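Local atomic coordinates of histidine kinase (Methanosarcina mazei, PDB entry 3LI9), a protein that probably senses an extracellular signal through this double-Cache (PDC-fold) domain and, as a membrane histidine kinase, passes it on by ATP-dependent phosphorylation of a histidine. Residues Leu13-Ser18 with Val267-Met272; Asn108-Pro113 with Tyr143-Ile148; Val151-Pro156 with Val169-Glu174. All coordinates share one frame; numbering follows the deposited sequence.

Contact 1 (Leu13-Ser18 with Val267-Met272)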
loop_
_atom_site.group_PDB
_atom_site.type_symbol
_atom_site.label_atom_id
_atom_site.label_comp_id
_atom_site.label_asym_id
_atom_site.label_seq_id
_atom_site.Cartn_x
_atom_site.Cartn_y
_atom_site.Cartn_z
ATOM N N LEU A 13 -18.765 -20.576 19.248
ATOM C CA LEU A 13 -18.854 -19.194 19.685
ATOM C C LEU A 13 -17.443 -18.752 19.706
ATOM O O LEU A 13 -17.103 -17.556 19.610
ATOM C CB LEU A 13 -19.440 -19.072 21.097
ATOM C CG LEU A 13 -20.969 -18.971 21.035
ATOM C CD1 LEU A 13 -21.545 -18.809 22.444
ATOM C CD2 LEU A 13 -21.489 -17.856 20.066
ATOM N N ALA A 14 -16.617 -19.772 19.792
ATOM C CA ALA A 14 -15.214 -19.602 19.824
ATOM C C ALA A 14 -14.718 -19.142 18.416
ATOM O O ALA A 14 -13.963 -18.142 18.281
ATOM C CB ALA A 14 -14.614 -20.900 20.222
ATOM N N TYR A 15 -15.166 -19.865 17.390
ATOM C CA TYR A 15 -14.836 -19.523 16.020
ATOM C C TYR A 15 -15.382 -18.096 15.736
ATOM O O TYR A 15 -14.697 -17.254 15.148
ATOM C CB TYR A 15 -15.456 -20.492 15.027
ATOM C CG TYR A 15 -14.686 -21.792 14.803
ATOM C CD1 TYR A 15 -14.867 -22.882 15.665
ATOM C CD2 TYR A 15 -13.834 -21.948 13.708
ATOM C CE1 TYR A 15 -14.176 -24.073 15.460
ATOM C CE2 TYR A 15 -13.169 -23.131 13.463
ATOM C CZ TYR A 15 -13.328 -24.193 14.359
ATOM O OH TYR A 15 -12.657 -25.390 14.197
ATOM N N GLU A 16 -16.627 -17.856 16.151
ATOM C CA GLU A 16 -17.316 -16.629 15.766
ATOM C C GLU A 16 -16.669 -15.414 16.402
ATOM O O GLU A 16 -16.574 -14.352 15.778
ATOM C CB GLU A 16 -18.797 -16.724 16.145
ATOM C CG GLU A 16 -19.606 -17.385 15.045
ATOM C CD GLU A 16 -21.022 -17.756 15.482
ATOM O OE1 GLU A 16 -21.336 -17.575 16.688
ATOM O OE2 GLU A 16 -21.798 -18.211 14.601
ATOM N N LYS A 17 -16.193 -15.549 17.623
ATOM C CA LYS A 17 -15.535 -14.433 18.206
ATOM C C LYS A 17 -14.255 -14.126 17.443
ATOM O O LYS A 17 -13.831 -12.952 17.401
ATOM C CB LYS A 17 -15.219 -14.690 19.669
ATOM C CG LYS A 17 -14.142 -13.791 20.266
ATOM C CD LYS A 17 -13.697 -14.420 21.590
ATOM C CE LYS A 17 -12.315 -13.997 22.007
ATOM N NZ LYS A 17 -12.313 -12.705 22.792
ATOM N N SER A 18 -13.584 -15.183 16.946
ATOM C CA SER A 18 -12.264 -14.981 16.332
ATOM C C SER A 18 -12.474 -14.329 14.955
ATOM O O SER A 18 -11.638 -13.475 14.553
ATOM C CB SER A 18 -11.426 -16.314 16.234
ATOM O OG SER A 18 -11.032 -16.668 17.530
ATOM N N VAL A 267 -4.623 -19.089 15.469
ATOM C CA VAL A 267 -5.081 -19.487 16.784
ATOM C C VAL A 267 -4.951 -21.023 16.894
ATOM O O VAL A 267 -5.495 -21.739 16.047
ATOM C CB VAL A 267 -6.584 -19.251 16.924
ATOM C CG1 VAL A 267 -6.994 -19.572 18.317
ATOM C CG2 VAL A 267 -6.986 -17.789 16.646
ATOM N N PRO A 268 -4.275 -21.476 17.932
ATOM C CA PRO A 268 -4.150 -22.903 18.219
ATOM C C PRO A 268 -5.539 -23.410 18.614
ATOM O O PRO A 268 -6.147 -22.881 19.564
ATOM C CB PRO A 268 -3.215 -22.931 19.418
ATOM C CG PRO A 268 -2.504 -21.635 19.389
ATOM C CD PRO A 268 -3.544 -20.666 18.912
ATOM N N LYS A 269 -6.045 -24.386 17.877
ATOM C CA LYS A 269 -7.403 -24.834 18.063
ATOM C C LYS A 269 -7.658 -25.304 19.475
ATOM O O LYS A 269 -8.703 -24.988 20.072
ATOM C CB LYS A 269 -7.720 -25.956 17.092
ATOM C CG LYS A 269 -9.165 -26.497 17.210
ATOM C CD LYS A 269 -9.491 -27.333 15.939
ATOM C CE LYS A 269 -10.988 -27.699 15.860
ATOM N NZ LYS A 269 -11.335 -28.495 14.591
ATOM N N GLU A 270 -6.726 -26.064 20.023
ATOM C CA GLU A 270 -6.929 -26.554 21.383
ATOM C C GLU A 270 -7.051 -25.424 22.435
ATOM O O GLU A 270 -7.771 -25.556 23.446
ATOM C CB GLU A 270 -5.851 -27.575 21.753
ATOM C CG GLU A 270 -5.635 -27.631 23.236
ATOM C CD GLU A 270 -4.310 -28.281 23.603
ATOM O OE1 GLU A 270 -3.877 -29.185 22.855
ATOM O OE2 GLU A 270 -3.715 -27.897 24.642
ATOM N N GLU A 271 -6.392 -24.294 22.213
ATOM C CA GLU A 271 -6.564 -23.165 23.114
ATOM C C GLU A 271 -7.931 -22.509 22.956
ATOM O O GLU A 271 -8.465 -21.932 23.890
ATOM C CB GLU A 271 -5.491 -22.123 22.831
ATOM C CG GLU A 271 -4.114 -22.600 23.174
ATOM C CD GLU A 271 -3.006 -21.591 22.838
ATOM O OE1 GLU A 271 -3.281 -20.362 22.744
ATOM O OE2 GLU A 271 -1.856 -22.048 22.668
HETATM N N MSE A 272 -8.469 -22.569 21.746
HETATM C CA MSE A 272 -9.663 -21.795 21.367
HETATM C C MSE A 272 -10.862 -22.512 21.959
HETATM O O MSE A 272 -11.843 -21.889 22.406
HETATM C CB MSE A 272 -9.813 -21.717 19.836
HETATM C CG MSE A 272 -10.482 -20.451 19.296
HETATM SE SE MSE A 272 -11.244 -20.596 17.500
HETATM C CE MSE A 272 -12.079 -22.389 17.501
#
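Val267, the last-but-one residue of strand 261-268, faces the helix but meets it loosely, its CG2 lying 4.3 Å from Ser18 OG. Pro268 then occupies the N-cap position of the short helix 269-272. Lys269 runs out fully extended, with CG anti to the backbone N (chi1 -180°), which carries its CE to 3.3 Å from Tyr15 OH. The polar ends of both residues are held by one carboxylate: Glu239 makes a salt bridge with Lys269 NZ and a hydrogen bond with Tyr15 OH. Met272, a selenomethionine, carries most of the contact. A bend at chi3 (41°) lays its CE over one face of the Tyr15 ring, 3.6 Å from the centroid, as a close CH-pi contact; SE stands farther off above the ring, 4.7 Å from the centroid, a longer Met-aromatic contact. The methyl also touches Ala14, CE to CB 4.0 Å, while SE packs near Ser18 OG. Phe186, Ile250 and Phe252 also touch Met272, whose side chain thus lies between the start of helix 13-48 and strand 248-256 of the four-stranded sheet, probably the membrane-proximal one, since both chain ends lie here.

Contact 2 (Asn108-Pro113 with Tyr143-Ile148)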
loop_
_atom_site.group_PDB
_atom_site.type_symbol
_atom_site.label_atom_id
_atom_site.label_comp_id
_atom_site.label_asym_id
_atom_site.label_seq_id
_atom_site.Cartn_x
_atom_site.Cartn_y
_atom_site.Cartn_z
ATOM N N ASN A 108 9.984 14.036 -1.167
ATOM C CA ASN A 108 10.126 12.908 -0.215
ATOM C C ASN A 108 11.097 13.157 0.895
ATOM O O ASN A 108 11.943 14.039 0.806
ATOM C CB ASN A 108 10.538 11.631 -0.987
ATOM C CG ASN A 108 11.964 11.723 -1.513
ATOM O OD1 ASN A 108 12.247 12.252 -2.654
ATOM N ND2 ASN A 108 12.877 11.309 -0.699
ATOM N N LYS A 109 10.981 12.350 1.926
ATOM C CA LYS A 109 12.012 12.308 2.968
ATOM C C LYS A 109 12.649 10.931 3.151
ATOM O O LYS A 109 13.060 10.566 4.293
ATOM C CB LYS A 109 11.420 12.887 4.272
ATOM C CG LYS A 109 10.236 12.215 4.726
ATOM C CD LYS A 109 9.661 12.873 6.052
ATOM C CE LYS A 109 9.086 14.234 5.841
ATOM N NZ LYS A 109 8.222 14.528 7.075
ATOM N N ILE A 110 12.806 10.196 2.061
ATOM C CA ILE A 110 13.349 8.829 2.052
ATOM C C ILE A 110 14.710 8.794 2.686
ATOM O O ILE A 110 14.981 7.903 3.486
ATOM C CB ILE A 110 13.518 8.304 0.592
ATOM C CG1 ILE A 110 12.189 8.114 -0.161
ATOM C CG2 ILE A 110 14.318 6.907 0.513
ATOM C CD1 ILE A 110 11.333 6.981 0.390
ATOM N N ASN A 111 15.558 9.767 2.380
ATOM C CA ASN A 111 16.932 9.726 2.835
ATOM C C ASN A 111 17.074 10.582 4.074
ATOM O O ASN A 111 18.209 10.762 4.567
ATOM C CB ASN A 111 17.898 10.246 1.731
ATOM C CG ASN A 111 18.002 9.296 0.534
ATOM O OD1 ASN A 111 17.011 8.837 -0.077
ATOM N ND2 ASN A 111 19.229 9.002 0.167
ATOM N N GLY A 112 15.957 11.104 4.584
ATOM C CA GLY A 112 15.905 11.904 5.812
ATOM C C GLY A 112 15.348 13.321 5.676
ATOM O O GLY A 112 14.246 13.637 6.129
ATOM N N PRO A 113 16.107 14.248 5.038
ATOM C CA PRO A 113 15.584 15.618 4.891
ATOM C C PRO A 113 14.553 15.642 3.693
ATOM O O PRO A 113 14.570 14.729 2.837
ATOM C CB PRO A 113 16.840 16.432 4.533
ATOM C CG PRO A 113 17.777 15.442 3.910
ATOM C CD PRO A 113 17.528 14.129 4.701
ATOM N N TYR A 143 6.573 -2.898 -1.309
ATOM C CA TYR A 143 7.923 -3.068 -1.914
ATOM C C TYR A 143 8.919 -2.346 -1.059
ATOM O O TYR A 143 8.608 -1.469 -0.198
ATOM C CB TYR A 143 7.943 -2.536 -3.349
ATOM C CG TYR A 143 7.623 -1.061 -3.458
ATOM C CD1 TYR A 143 8.649 -0.073 -3.408
ATOM C CD2 TYR A 143 6.272 -0.646 -3.586
ATOM C CE1 TYR A 143 8.299 1.309 -3.488
ATOM C CE2 TYR A 143 5.924 0.701 -3.709
ATOM C CZ TYR A 143 6.941 1.660 -3.626
ATOM O OH TYR A 143 6.647 2.979 -3.743
ATOM N N PHE A 144 10.183 -2.711 -1.273
ATOM C CA PHE A 144 11.235 -1.923 -0.641
ATOM C C PHE A 144 11.822 -0.907 -1.617
ATOM O O PHE A 144 11.987 -1.205 -2.818
ATOM C CB PHE A 144 12.379 -2.870 -0.248
ATOM C CG PHE A 144 12.069 -3.719 0.937
ATOM C CD1 PHE A 144 12.207 -3.205 2.184
ATOM C CD2 PHE A 144 11.579 -5.024 0.772
ATOM C CE1 PHE A 144 11.891 -3.954 3.354
ATOM C CE2 PHE A 144 11.273 -5.783 1.956
ATOM C CZ PHE A 144 11.438 -5.235 3.221
ATOM N N TYR A 145 12.150 0.294 -1.086
ATOM C CA TYR A 145 12.764 1.337 -1.919
ATOM C C TYR A 145 13.761 2.063 -1.036
ATOM O O TYR A 145 13.413 2.491 0.058
ATOM C CB TYR A 145 11.726 2.274 -2.479
ATOM C CG TYR A 145 12.327 3.431 -3.234
ATOM C CD1 TYR A 145 12.812 3.259 -4.518
ATOM C CD2 TYR A 145 12.434 4.665 -2.634
ATOM C CE1 TYR A 145 13.348 4.322 -5.212
ATOM C CE2 TYR A 145 12.987 5.774 -3.335
ATOM C CZ TYR A 145 13.420 5.558 -4.616
ATOM O OH TYR A 145 13.960 6.615 -5.297
ATOM N N GLU A 146 15.042 2.032 -1.451
ATOM C CA GLU A 146 16.102 2.653 -0.625
ATOM C C GLU A 146 15.990 2.240 0.836
ATOM O O GLU A 146 16.184 3.042 1.798
ATOM C CB GLU A 146 16.204 4.216 -0.940
ATOM C CG GLU A 146 16.453 4.422 -2.454
ATOM C CD GLU A 146 16.553 5.882 -2.955
ATOM O OE1 GLU A 146 16.786 6.101 -4.206
ATOM O OE2 GLU A 146 16.381 6.765 -2.098
ATOM N N GLY A 147 15.749 0.921 1.057
ATOM C CA GLY A 147 15.757 0.367 2.402
ATOM C C GLY A 147 14.433 0.497 3.172
ATOM O O GLY A 147 14.343 0.010 4.245
ATOM N N ILE A 148 13.447 1.179 2.602
ATOM C CA ILE A 148 12.202 1.394 3.325
ATOM C C ILE A 148 11.026 0.582 2.696
ATOM O O ILE A 148 10.833 0.691 1.539
ATOM C CB ILE A 148 11.868 2.860 3.329
ATOM C CG1 ILE A 148 13.034 3.573 4.091
ATOM C CG2 ILE A 148 10.511 3.114 4.094
ATOM C CD1 ILE A 148 13.039 4.994 3.922
#
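Ile110 pushes its side chain into the corner formed by Tyr145, Glu146 and Ile148. Its CD1 comes to the edge of the Tyr145 ring, close to the ring plane, 4.0 Å from CD2. With CG1 beside the backbone N (chi1 -66°), CG2 falls anti to it and reaches between the other two residues: it is 3.3 Å from Glu146 OE2, 3.6 Å from Glu146 CB and 4.1 Å from Ile148 CD1. That same Ile148 CD1 sits 3.5 Å from Ile110 O, so the one methyl touches both the carbonyl and CG2 of Ile110. Glu146 extends in a straight chain, and its CG lies over the centre of the Tyr145 ring, 3.8 Å above the plane. One face of the ring is thus taken by Glu146 while Ile110 approaches its rim.

Two tight turns present these residues to each other. Lys109 to Gly112 form a type I turn, closed by Gly112 N to Lys109 O at 3.0 Å, with Ile110 at its second position. Across from it, Tyr145 and Ile148, hydrogen-bonded in both directions through their backbones, close a two-residue beta hairpin with a type I' turn, Glu146 and Gly147 at its tip.

The 109-112 turn links strands 105-108 and 115-118, the hairpin joins strands 143-145 and 148-159, and Met150 of the latter strand packs against both Ile110 and Tyr145.

Contact 3 (Val151-Pro156 with Val169-Glu174). With BTB (2-[bis-(2-hydroxy-ethyl)-amino]-2-hydroxymethyl-propane-1,3-diol), chain B.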
loop_
_atom_site.group_PDB
_atom_site.type_symbol
_atom_site.label_atom_id
_atom_site.label_comp_id
_atom_site.label_asym_id
_atom_site.label_seq_id
_atom_site.Cartn_x
_atom_site.Cartn_y
_atom_site.Cartn_z
ATOM N N VAL A 151 4.146 1.130 0.533
ATOM C CA VAL A 151 3.222 0.955 -0.587
ATOM C C VAL A 151 2.910 2.329 -1.173
ATOM O O VAL A 151 3.040 3.330 -0.480
ATOM C CB VAL A 151 1.939 0.256 -0.061
ATOM C CG1 VAL A 151 1.091 1.122 0.891
ATOM C CG2 VAL A 151 1.184 -0.404 -1.176
ATOM N N SER A 152 2.476 2.349 -2.434
ATOM C CA SER A 152 2.117 3.615 -3.066
ATOM C C SER A 152 0.659 3.648 -3.449
ATOM O O SER A 152 0.165 2.656 -3.984
ATOM C CB SER A 152 2.965 3.741 -4.380
ATOM O OG SER A 152 2.853 5.067 -4.821
ATOM N N TYR A 153 0.022 4.785 -3.230
ATOM C CA TYR A 153 -1.367 5.001 -3.666
ATOM C C TYR A 153 -1.300 5.995 -4.824
ATOM O O TYR A 153 -0.684 7.051 -4.682
ATOM C CB TYR A 153 -2.186 5.676 -2.556
ATOM C CG TYR A 153 -2.411 4.853 -1.283
ATOM C CD1 TYR A 153 -3.649 4.236 -1.056
ATOM C CD2 TYR A 153 -1.378 4.666 -0.348
ATOM C CE1 TYR A 153 -3.862 3.500 0.094
ATOM C CE2 TYR A 153 -1.578 3.878 0.808
ATOM C CZ TYR A 153 -2.852 3.319 0.993
ATOM O OH TYR A 153 -3.065 2.556 2.128
ATOM N N ASP A 154 -1.991 5.720 -5.933
ATOM C CA ASP A 154 -1.873 6.618 -7.086
ATOM C C ASP A 154 -3.246 6.855 -7.678
ATOM O O ASP A 154 -4.014 5.931 -7.832
ATOM C CB ASP A 154 -0.967 6.019 -8.158
ATOM C CG ASP A 154 0.408 5.726 -7.614
ATOM O OD1 ASP A 154 1.199 6.695 -7.554
ATOM O OD2 ASP A 154 0.690 4.574 -7.135
ATOM N N SER A 155 -3.509 8.098 -8.040
ATOM C CA SER A 155 -4.825 8.435 -8.670
ATOM C C SER A 155 -4.607 9.199 -9.949
ATOM O O SER A 155 -3.734 10.055 -10.043
ATOM C CB SER A 155 -5.642 9.389 -7.769
ATOM O OG SER A 155 -6.068 8.762 -6.597
ATOM N N PRO A 156 -5.372 8.833 -10.997
ATOM C CA PRO A 156 -5.225 9.513 -12.247
ATOM C C PRO A 156 -5.783 10.946 -12.219
ATOM O O PRO A 156 -6.817 11.192 -11.598
ATOM C CB PRO A 156 -6.031 8.595 -13.240
ATOM C CG PRO A 156 -7.118 7.992 -12.349
ATOM C CD PRO A 156 -6.374 7.728 -11.029
ATOM N N VAL A 169 0.870 9.139 -3.289
ATOM C CA VAL A 169 1.595 9.187 -2.029
ATOM C C VAL A 169 2.240 7.842 -1.696
ATOM O O VAL A 169 1.697 6.756 -2.065
ATOM C CB VAL A 169 0.669 9.587 -0.848
ATOM C CG1 VAL A 169 -0.062 10.924 -1.183
ATOM C CG2 VAL A 169 -0.406 8.500 -0.636
ATOM N N ASP A 170 3.433 7.935 -1.063
ATOM C CA ASP A 170 4.175 6.735 -0.583
ATOM C C ASP A 170 3.991 6.611 0.895
ATOM O O ASP A 170 4.175 7.577 1.621
ATOM C CB ASP A 170 5.667 6.872 -0.893
ATOM C CG ASP A 170 6.001 6.709 -2.371
ATOM O OD1 ASP A 170 5.176 6.198 -3.142
ATOM O OD2 ASP A 170 7.137 7.039 -2.752
ATOM N N VAL A 171 3.632 5.414 1.328
ATOM C CA VAL A 171 3.244 5.170 2.721
ATOM C C VAL A 171 4.178 4.089 3.334
ATOM O O VAL A 171 4.073 2.939 2.946
ATOM C CB VAL A 171 1.813 4.679 2.782
ATOM C CG1 VAL A 171 1.310 4.483 4.276
ATOM C CG2 VAL A 171 0.848 5.812 2.160
ATOM N N PRO A 172 5.022 4.423 4.296
ATOM C CA PRO A 172 5.885 3.360 4.941
ATOM C C PRO A 172 4.984 2.429 5.727
ATOM O O PRO A 172 3.946 2.827 6.331
ATOM C CB PRO A 172 6.731 4.126 6.025
ATOM C CG PRO A 172 6.720 5.576 5.452
ATOM C CD PRO A 172 5.379 5.803 4.705
ATOM N N LEU A 173 5.364 1.156 5.739
ATOM C CA LEU A 173 4.550 0.153 6.406
ATOM C C LEU A 173 5.199 -0.459 7.647
ATOM O O LEU A 173 4.642 -1.414 8.239
ATOM C CB LEU A 173 4.271 -1.006 5.436
ATOM C CG LEU A 173 3.446 -0.612 4.201
ATOM C CD1 LEU A 173 3.488 -1.692 3.058
ATOM C CD2 LEU A 173 2.038 -0.239 4.657
ATOM N N GLU A 174 6.311 0.112 8.111
ATOM C CA GLU A 174 6.840 -0.411 9.378
ATOM C C GLU A 174 5.828 -0.446 10.496
ATOM O O GLU A 174 5.813 -1.393 11.300
ATOM C CB GLU A 174 8.023 0.475 9.827
ATOM C CG GLU A 174 8.735 -0.092 11.030
ATOM C CD GLU A 174 9.992 0.724 11.353
ATOM O OE1 GLU A 174 10.501 1.425 10.443
ATOM O OE2 GLU A 174 10.446 0.684 12.501
HETATM C C1 BTB B . 9.731 6.022 -8.976
HETATM O O1 BTB B . 10.510 7.190 -8.573
HETATM C C2 BTB B . 9.541 4.967 -7.850
HETATM C C3 BTB B . 10.953 4.617 -7.468
HETATM O O3 BTB B . 11.624 5.850 -7.747
HETATM C C4 BTB B . 8.883 3.722 -8.342
HETATM O O4 BTB B . 8.516 3.056 -7.123
HETATM N N BTB B . 8.718 5.445 -6.683
HETATM C C5 BTB B . 9.591 6.117 -5.735
HETATM C C6 BTB B . 9.649 5.346 -4.399
HETATM O O6 BTB B . 8.369 4.955 -3.997
HETATM C C7 BTB B . 7.712 6.347 -7.290
HETATM C C8 BTB B . 6.505 6.717 -6.394
HETATM O O8 BTB B . 5.974 5.619 -5.689
#
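Asp170 OD1 has two hydroxyls close to it, that of Ser152 from the neighbouring strand and O8 of a bound BTB molecule, probably acquired from the crystallisation liquor. BTB O8 donates to OD1 at 2.7 Å, and BTB O6 donates to Asp170 OD2, also at 2.7 Å. Tyr106 OH is hydrogen-bonded to OD2 as well, so OD2 has two partners, BTB O6 and Tyr106 OH. The Ser152 hydroxyl is modelled 3.1 Å from Asp170 OD1, but its position is doubtful, and its one proton could go instead to Asp154 OD2 or, weakly, to BTB O8.

These residues belong to the antiparallel hairpin of strands 148-159 and 162-172, part of the larger antiparallel sheet of this Cache (PDC-fold) sensor domain, which also holds strands 74-79 and 105-108. Ser152 and Asp170 form a non-hydrogen-bonded pair, flanked by two hydrogen-bonded pairs, Val151 with Val171 and Tyr153 with Val169. In the first, Val171 N reaches Val151 O at 2.8 Å; in the second, Tyr153 N gives its proton to Val169 O, with an N-H...O angle of 168°.

The face of Val151, Tyr153, Val169 and Val171 is mainly apolar. Val171 CG2 presses obliquely on the Tyr153 ring, 3.4 Å from CE2, and Val169 CG2 meets Tyr153 CB at 3.9 Å. Leu173, just past the strand, covers Val151 CB with its CD1. Helix 13-48 packs on this face, Met33 against Tyr153 and Asn36 against Val171.

Contacts 2 and 3 share one sheet and touch: strands 143-145 and 148-159 are neighbours in it, and the centres of the two contacts lie about 12 Å apart. Where they meet, Tyr143 OH merely packs against Asp170 OD1, at 3.6 Å; the hydrogen bond of that hydroxyl goes to the BTB molecule, which the Tyr145 side chain approaches as well. The bound buffer molecule may mark a pocket whose wall both contacts help to build, consistent with a ligand-binding site of the sensor domain. Contact 1 is remote, its centre about 34 Å from that of contact 3, at the four-stranded sheet; helix 13-48 runs between the two, starting in contact 1 and covering the mainly apolar face of contact 3.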